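Local coordinates for protein ribokinase, putative (Burkholderia thailandensis, PDB 3B1N) that probably transfers phosphate to nucleosides as a ribokinase-family kinase and binds ADP together with the nucleoside analogue mizoribine, at residues G71-Q76 against D97-Q102; N128-A133 against V150-E155; K137-G142 against A159-I164. All blocks are in the same frame, centred on the assembly; numbering follows the deposited sequence. Where two conformers were deposited one is given.

Contact 1 of 3, residues G71-Q76 against D97-Q102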
# COMPACT_ATOMS: atom_id res chain seq x y z
N GLY B 71 -19.41 -12.18 0.81
CA GLY B 71 -20.18 -11.95 -0.45
C GLY B 71 -20.28 -13.26 -1.21
O GLY B 71 -19.26 -13.93 -1.38
N ALA B 72 -21.47 -13.63 -1.69
CA ALA B 72 -21.64 -14.91 -2.38
C ALA B 72 -20.75 -15.16 -3.57
O ALA B 72 -20.46 -16.31 -3.90
CB ALA B 72 -23.11 -15.09 -2.80
N VAL B 73 -20.33 -14.10 -4.27
CA VAL B 73 -19.57 -14.32 -5.48
C VAL B 73 -18.31 -15.09 -5.18
O VAL B 73 -17.89 -15.92 -5.99
CB VAL B 73 -19.22 -12.98 -6.19
CG1 VAL B 73 -18.27 -13.19 -7.44
CG2 VAL B 73 -20.48 -12.28 -6.61
N ASP B 74 -17.67 -14.79 -4.04
CA ASP B 74 -16.37 -15.42 -3.78
C ASP B 74 -16.24 -15.92 -2.35
O ASP B 74 -15.15 -16.22 -1.93
CB ASP B 74 -15.23 -14.48 -4.16
CG ASP B 74 -15.30 -13.17 -3.45
OD1 ASP B 74 -16.21 -12.98 -2.61
OD2 ASP B 74 -14.42 -12.31 -3.75
N ALA B 75 -17.37 -16.11 -1.67
CA ALA B 75 -17.35 -16.63 -0.28
C ALA B 75 -16.92 -18.09 -0.18
O ALA B 75 -16.41 -18.48 0.90
CB ALA B 75 -18.68 -16.49 0.37
N GLN B 76 -17.13 -18.90 -1.21
CA GLN B 76 -17.03 -20.37 -1.00
C GLN B 76 -15.70 -20.88 -0.46
O GLN B 76 -15.73 -21.73 0.46
CB GLN B 76 -17.42 -21.14 -2.29
CG GLN B 76 -17.88 -22.62 -1.99
CD GLN B 76 -19.14 -22.66 -1.14
OE1 GLN B 76 -20.18 -22.09 -1.55
NE2 GLN B 76 -19.10 -23.35 0.00
N ASP B 97 -24.92 -12.09 -4.69
CA ASP B 97 -24.47 -11.19 -5.78
C ASP B 97 -23.55 -10.07 -5.31
O ASP B 97 -23.56 -8.93 -5.83
CB ASP B 97 -25.70 -10.63 -6.54
CG ASP B 97 -25.32 -9.95 -7.84
OD1 ASP B 97 -25.81 -8.82 -8.12
OD2 ASP B 97 -24.49 -10.54 -8.57
N THR B 98 -22.73 -10.39 -4.31
CA THR B 98 -21.84 -9.40 -3.67
C THR B 98 -20.44 -10.01 -3.55
O THR B 98 -20.33 -11.24 -3.39
CB THR B 98 -22.39 -9.05 -2.24
OG1 THR B 98 -23.69 -8.48 -2.38
CG2 THR B 98 -21.55 -8.03 -1.51
N TYR B 99 -19.42 -9.17 -3.61
CA TYR B 99 -18.05 -9.64 -3.38
C TYR B 99 -17.72 -9.54 -1.89
O TYR B 99 -18.19 -8.62 -1.22
CB TYR B 99 -17.02 -8.84 -4.19
CG TYR B 99 -17.05 -9.19 -5.68
CD1 TYR B 99 -16.13 -10.09 -6.21
CD2 TYR B 99 -17.99 -8.60 -6.53
CE1 TYR B 99 -16.14 -10.38 -7.60
CE2 TYR B 99 -18.02 -8.92 -7.89
CZ TYR B 99 -17.10 -9.81 -8.38
OH TYR B 99 -17.11 -10.11 -9.71
N SER B 100 -16.89 -10.47 -1.40
CA SER B 100 -16.36 -10.32 -0.06
C SER B 100 -15.37 -9.17 0.03
O SER B 100 -14.77 -8.76 -0.98
CB SER B 100 -15.67 -11.63 0.37
OG SER B 100 -16.54 -12.72 0.17
N ALA B 101 -15.17 -8.70 1.27
CA ALA B 101 -14.12 -7.70 1.56
C ALA B 101 -12.76 -8.13 1.04
O ALA B 101 -12.40 -9.29 1.09
CB ALA B 101 -14.03 -7.44 3.07
N GLN B 102 -11.99 -7.15 0.56
CA GLN B 102 -10.65 -7.40 0.03
C GLN B 102 -9.72 -6.32 0.56
O GLN B 102 -10.00 -5.14 0.46
CB GLN B 102 -10.69 -7.41 -1.52
CG GLN B 102 -9.32 -7.33 -2.13
CD GLN B 102 -8.62 -8.66 -2.17
OE1 GLN B 102 -9.11 -9.62 -2.79
NE2 GLN B 102 -7.42 -8.72 -1.55
O HOH W 1 -13.62 -10.01 -3.10

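Contact 2 of 3, residues N128-A133 against V150-E155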
# COMPACT_ATOMS: atom_id res chain seq x y z
N ASN B 128 -26.04 -8.59 11.11
CA ASN B 128 -25.93 -9.54 12.24
C ASN B 128 -25.99 -8.78 13.55
O ASN B 128 -25.36 -7.72 13.73
CB ASN B 128 -24.56 -10.26 12.22
CG ASN B 128 -24.42 -11.34 11.14
OD1 ASN B 128 -23.33 -11.47 10.52
ND2 ASN B 128 -25.45 -12.16 10.95
N HIS B 129 -26.71 -9.33 14.51
CA HIS B 129 -26.86 -8.66 15.79
C HIS B 129 -26.24 -9.47 16.90
O HIS B 129 -26.67 -10.59 17.16
CB HIS B 129 -28.36 -8.37 16.05
CG HIS B 129 -28.89 -7.28 15.17
ND1 HIS B 129 -29.06 -5.99 15.63
CD2 HIS B 129 -29.14 -7.25 13.85
CE1 HIS B 129 -29.50 -5.23 14.63
NE2 HIS B 129 -29.55 -5.97 13.55
N ALA B 130 -25.21 -8.91 17.53
CA ALA B 130 -24.41 -9.66 18.52
C ALA B 130 -25.20 -10.01 19.77
O ALA B 130 -24.93 -11.05 20.40
CB ALA B 130 -23.15 -8.86 18.87
N GLY B 131 -26.19 -9.17 20.10
CA GLY B 131 -26.98 -9.36 21.33
C GLY B 131 -27.94 -10.53 21.16
O GLY B 131 -28.56 -11.01 22.13
N GLU B 132 -28.06 -11.02 19.94
CA GLU B 132 -28.90 -12.19 19.70
C GLU B 132 -28.18 -13.54 19.67
O GLU B 132 -28.81 -14.60 19.52
CB GLU B 132 -29.73 -11.98 18.42
CG GLU B 132 -30.71 -10.84 18.51
CD GLU B 132 -31.28 -10.40 17.13
OE1 GLU B 132 -31.12 -11.14 16.13
OE2 GLU B 132 -31.83 -9.28 17.08
N ALA B 133 -26.85 -13.52 19.78
CA ALA B 133 -26.10 -14.77 19.73
C ALA B 133 -26.27 -15.45 21.06
O ALA B 133 -26.17 -14.78 22.07
CB ALA B 133 -24.61 -14.49 19.48
N VAL B 150 -20.31 -0.26 16.05
CA VAL B 150 -21.01 0.48 17.08
C VAL B 150 -22.20 -0.32 17.64
O VAL B 150 -22.36 -0.44 18.86
CB VAL B 150 -21.52 1.85 16.51
CG1 VAL B 150 -22.41 2.55 17.54
CG2 VAL B 150 -20.33 2.75 16.15
N GLN B 151 -22.98 -0.93 16.74
CA GLN B 151 -24.11 -1.77 17.09
C GLN B 151 -23.70 -2.94 17.97
O GLN B 151 -24.34 -3.28 18.93
CB GLN B 151 -24.72 -2.32 15.80
CG GLN B 151 -26.03 -3.01 15.95
CD GLN B 151 -26.46 -3.61 14.63
OE1 GLN B 151 -27.12 -2.94 13.82
NE2 GLN B 151 -26.01 -4.82 14.36
N HIS B 152 -22.61 -3.60 17.58
CA HIS B 152 -22.18 -4.77 18.37
C HIS B 152 -21.80 -4.37 19.78
O HIS B 152 -22.10 -5.10 20.75
CB HIS B 152 -20.99 -5.48 17.70
CG HIS B 152 -21.29 -6.09 16.38
ND1 HIS B 152 -22.55 -6.52 16.00
CD2 HIS B 152 -20.46 -6.39 15.35
CE1 HIS B 152 -22.49 -7.00 14.76
NE2 HIS B 152 -21.23 -6.94 14.35
N THR B 153 -21.13 -3.23 19.92
CA THR B 153 -20.75 -2.76 21.24
C THR B 153 -21.96 -2.45 22.11
O THR B 153 -21.97 -2.84 23.29
CB THR B 153 -19.77 -1.60 21.24
OG1 THR B 153 -20.37 -0.42 20.72
CG2 THR B 153 -18.59 -1.96 20.39
N GLU B 154 -22.94 -1.76 21.52
CA GLU B 154 -24.17 -1.47 22.26
C GLU B 154 -24.88 -2.75 22.70
O GLU B 154 -25.29 -2.87 23.86
CB GLU B 154 -25.10 -0.56 21.42
CG GLU B 154 -24.55 0.86 21.19
CD GLU B 154 -24.63 1.74 22.45
OE1 GLU B 154 -25.34 1.38 23.43
OE2 GLU B 154 -23.99 2.80 22.46
N GLU B 155 -25.01 -3.70 21.79
CA GLU B 155 -25.77 -4.91 22.04
C GLU B 155 -25.07 -5.83 23.03
O GLU B 155 -25.69 -6.41 23.90
CB GLU B 155 -26.04 -5.62 20.76
CG GLU B 155 -27.08 -4.84 19.93
CD GLU B 155 -27.49 -5.55 18.70
OE1 GLU B 155 -27.03 -6.70 18.52
OE2 GLU B 155 -28.28 -4.95 17.90

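Contact 3 of 3, residues K137-G142 against A159-I164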
# COMPACT_ATOMS: atom_id res chain seq x y z
N LYS B 137 -20.12 -16.52 26.17
CA LYS B 137 -19.56 -16.08 27.44
C LYS B 137 -18.56 -14.92 27.38
O LYS B 137 -18.25 -14.29 28.40
CB LYS B 137 -18.95 -17.23 28.19
CG LYS B 137 -17.97 -18.08 27.49
CD LYS B 137 -17.87 -19.34 28.40
CE LYS B 137 -17.26 -20.52 27.77
NZ LYS B 137 -17.03 -21.50 28.87
N LEU B 138 -18.13 -14.61 26.14
CA LEU B 138 -17.06 -13.64 25.97
C LEU B 138 -17.12 -13.24 24.50
O LEU B 138 -17.50 -14.04 23.65
CB LEU B 138 -15.70 -14.26 26.31
CG LEU B 138 -14.43 -13.41 26.17
CD1 LEU B 138 -14.41 -12.11 26.98
CD2 LEU B 138 -13.14 -14.25 26.45
N ALA B 139 -16.74 -12.00 24.21
CA ALA B 139 -16.73 -11.54 22.80
C ALA B 139 -15.59 -10.58 22.56
O ALA B 139 -14.99 -10.05 23.48
CB ALA B 139 -18.06 -10.86 22.46
N ILE B 140 -15.35 -10.30 21.27
CA ILE B 140 -14.51 -9.18 20.87
C ILE B 140 -15.23 -8.47 19.73
O ILE B 140 -15.86 -9.14 18.89
CB ILE B 140 -13.11 -9.67 20.38
CG1 ILE B 140 -12.21 -8.42 20.06
CG2 ILE B 140 -13.18 -10.73 19.29
CD1 ILE B 140 -10.69 -8.83 20.05
N VAL B 141 -15.14 -7.16 19.72
CA VAL B 141 -15.62 -6.35 18.59
C VAL B 141 -14.38 -5.71 17.97
O VAL B 141 -13.72 -4.86 18.59
CB VAL B 141 -16.61 -5.27 19.03
CG1 VAL B 141 -17.01 -4.37 17.80
CG2 VAL B 141 -17.88 -5.92 19.71
N GLY B 142 -14.05 -6.12 16.74
CA GLY B 142 -12.90 -5.60 16.06
C GLY B 142 -13.29 -4.83 14.82
O GLY B 142 -14.49 -4.62 14.57
N ALA B 159 -26.60 -6.85 26.70
CA ALA B 159 -26.73 -8.27 27.04
C ALA B 159 -25.83 -8.73 28.20
O ALA B 159 -25.92 -9.89 28.63
CB ALA B 159 -26.48 -9.13 25.82
N GLY B 160 -24.96 -7.83 28.67
CA GLY B 160 -24.03 -8.12 29.76
C GLY B 160 -22.95 -9.15 29.40
O GLY B 160 -22.44 -9.84 30.27
N VAL B 161 -22.59 -9.26 28.12
CA VAL B 161 -21.50 -10.17 27.71
C VAL B 161 -20.19 -9.41 27.80
O VAL B 161 -20.10 -8.30 27.24
CB VAL B 161 -21.72 -10.69 26.25
CG1 VAL B 161 -20.51 -11.54 25.78
CG2 VAL B 161 -23.01 -11.49 26.13
N PRO B 162 -19.19 -9.93 28.56
CA PRO B 162 -17.89 -9.21 28.65
C PRO B 162 -17.25 -9.21 27.24
O PRO B 162 -17.32 -10.21 26.56
CB PRO B 162 -17.06 -10.05 29.61
CG PRO B 162 -17.79 -11.32 29.83
CD PRO B 162 -19.18 -11.23 29.28
N PHE B 163 -16.68 -8.09 26.82
CA PHE B 163 -16.09 -8.07 25.48
C PHE B 163 -14.90 -7.15 25.43
O PHE B 163 -14.82 -6.11 26.11
CB PHE B 163 -17.14 -7.70 24.38
CG PHE B 163 -17.64 -6.26 24.44
CD1 PHE B 163 -17.11 -5.28 23.60
CD2 PHE B 163 -18.65 -5.90 25.32
CE1 PHE B 163 -17.56 -3.96 23.63
CE2 PHE B 163 -19.14 -4.58 25.35
CZ PHE B 163 -18.62 -3.60 24.52
N ILE B 164 -13.93 -7.56 24.60
CA ILE B 164 -12.82 -6.68 24.23
C ILE B 164 -13.28 -5.77 23.08
O ILE B 164 -13.88 -6.26 22.14
CB ILE B 164 -11.64 -7.53 23.69
CG1 ILE B 164 -11.14 -8.55 24.74
CG2 ILE B 164 -10.46 -6.57 23.29
CD1 ILE B 164 -9.93 -9.39 24.26

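Contact 1 of 3, residues G71-Q76 against D97-Q102
The passage from the central sheet into the small four-stranded sheet beside the nucleoside pocket is where G71, V73 and D74 meet T98, Y99 and S100. The S100 hydroxyl works in both directions: OG accepts from G71 N (3.0 Å) and donates to D74 OD1 (2.8 Å). D74 OD1 is gripped a second time by S100 N, at 2.9 Å and with an N-H...O angle of 166°. The amide uses the syn lone pair of OD1, whereas the hydroxyl reaches the same oxygen from above the carboxylate plane. With chi1 of D74 at 57°, its CG sits between the backbone N and the carbonyl carbon, which turns OD1 toward the S100 amide and hydroxyl. D74 OD2 has other partners, a salt bridge to R44 and a water that also donates to S100 O; the guanidinium of R44, with the donating water, would probably favour the charged carboxylate.

Next to these bonds, V73 lays CG1 over one face of the Y99 ring, 3.9 Å from its centroid, as a CH-pi contact. D74 OD2 lies at the edge of the same ring, 3.7 Å from Y99 CD1, the carboxylate plane nearly perpendicular to the ring. A backbone bond from V73 N to T98 O (3.0 Å) also ties the two loops.

In the fold, 71-76 turns from strand 64-71 into helix 76-85. Segment 97-102 leads from strand 88-95 into strand 101-107. Y11 of strand 10-16 packs on S100 and bonds D74 O through its hydroxyl.

Contact 2 of 3, residues N128-A133 against V150-E155
The imidazole of H129 has the side-chain amide of Q151 stacked on one face, in the conformer given, one of two, and the carboxylate of E155 at its edge. In that conformer amide and ring are 16° from parallel, Q151 NE2 stands over the ring centre, and the same nitrogen is hydrogen-bonded to H126 O; the second conformer makes the stack less certain. At the edge, H129 ND1 donates to E155 OE2 over 2.6 Å, close to the ring plane and with an N-H...O angle of 165°. The bond enters the syn lone pair of OE2, and ring and carboxylate are nearly coplanar, which lets the N-H point almost straight at the oxygen. A carboxylate so placed would probably favour a protonated imidazole. The second flat ring, H152, meets N128 O at its edge, 3.1 Å from CE1, while A130 CB approaches obliquely, 3.8 Å from H152 ND1.

These groups join the loop that leads from strand 113-118 to strand 138-141 with helix 146-158 of the central alpha/beta domain. The loop makes a short 3-10 turn at 130-132, and E155 takes one amide of this turn: G131 N donates to OE1 at 3.1 Å, arriving on the anti side of that oxygen, somewhat out of the carboxylate plane. Both carboxylate oxygens thus accept from the loop, which fixes the rotation of the group. The glutamate reaches this far because its chain is extended beyond CG (chi2 -175°).

A130 and H152 both touch C6 of strand 3-6 and M67 of strand 64-71.

Contact 3 of 3, residues K137-G142 against A159-I164
In I140, CG1 stands anti to the backbone N (chi1 -176°), and this carries it alongside the neighbouring strand to within 3.8 Å of I164 CB. F163, on the other side of the sheet, has its CG lodged between its own N and carbonyl carbon (chi1 68°), which swings the ring toward V141; there CG2 comes to 4.0 Å from F163 CD1. Close to it on that face, A139 CB and F163 CB pack at 3.8 Å.

Three backbone bonds hold the pair of strands in parallel register. A139 flanks F163 with both of its polar atoms: A139 N donates to P162 O (3.0 Å), and A139 O accepts from I164 N (2.9 Å). The next bond, V141 N to I164 O, is straighter at 166°. Where the pairing begins, P162 brings ring atom CD to 3.3 Å from K137 O, and L138 CD1 rests against the P162 carbonyl, 3.5 Å from its O.

The side chains of A139 and F163 meet L156 of helix 146-158, whereas I140 and I164 meet L260 of helix 251-264, so each sheet face has a helical cover. Before the second strand, G160 ends helix 146-158 in a Schellman motif. Strand 138-141, helix 146-158 and strand 163-165 together form a beta-alpha-beta crossover, the repeating element of the Rossmann-like core of ribokinase-family kinases.

In the fold
Contacts 2 and 3 are two aspects of one unit: their segments alternate along the chain and their centres lie about 9 Å apart. Helix 146-158 bridges them, with H152 CB 3.7 Å from V141 CG2 and T153 O 3.7 Å from F163 CZ. Contact 1 precedes both in the chain and stands apart, its centre about 23 Å from that of contact 2 and about 27 Å from that of contact 3, at the junction with the small sheet. None of the three touches bound mizoribine, but each has a side chain within about 12 Å of it: those of S100 and I140 are about 10 Å away, that of H152 about 12 Å. The side chain of I140 is about 7 Å from that of D253, a nucleoside-binding residue.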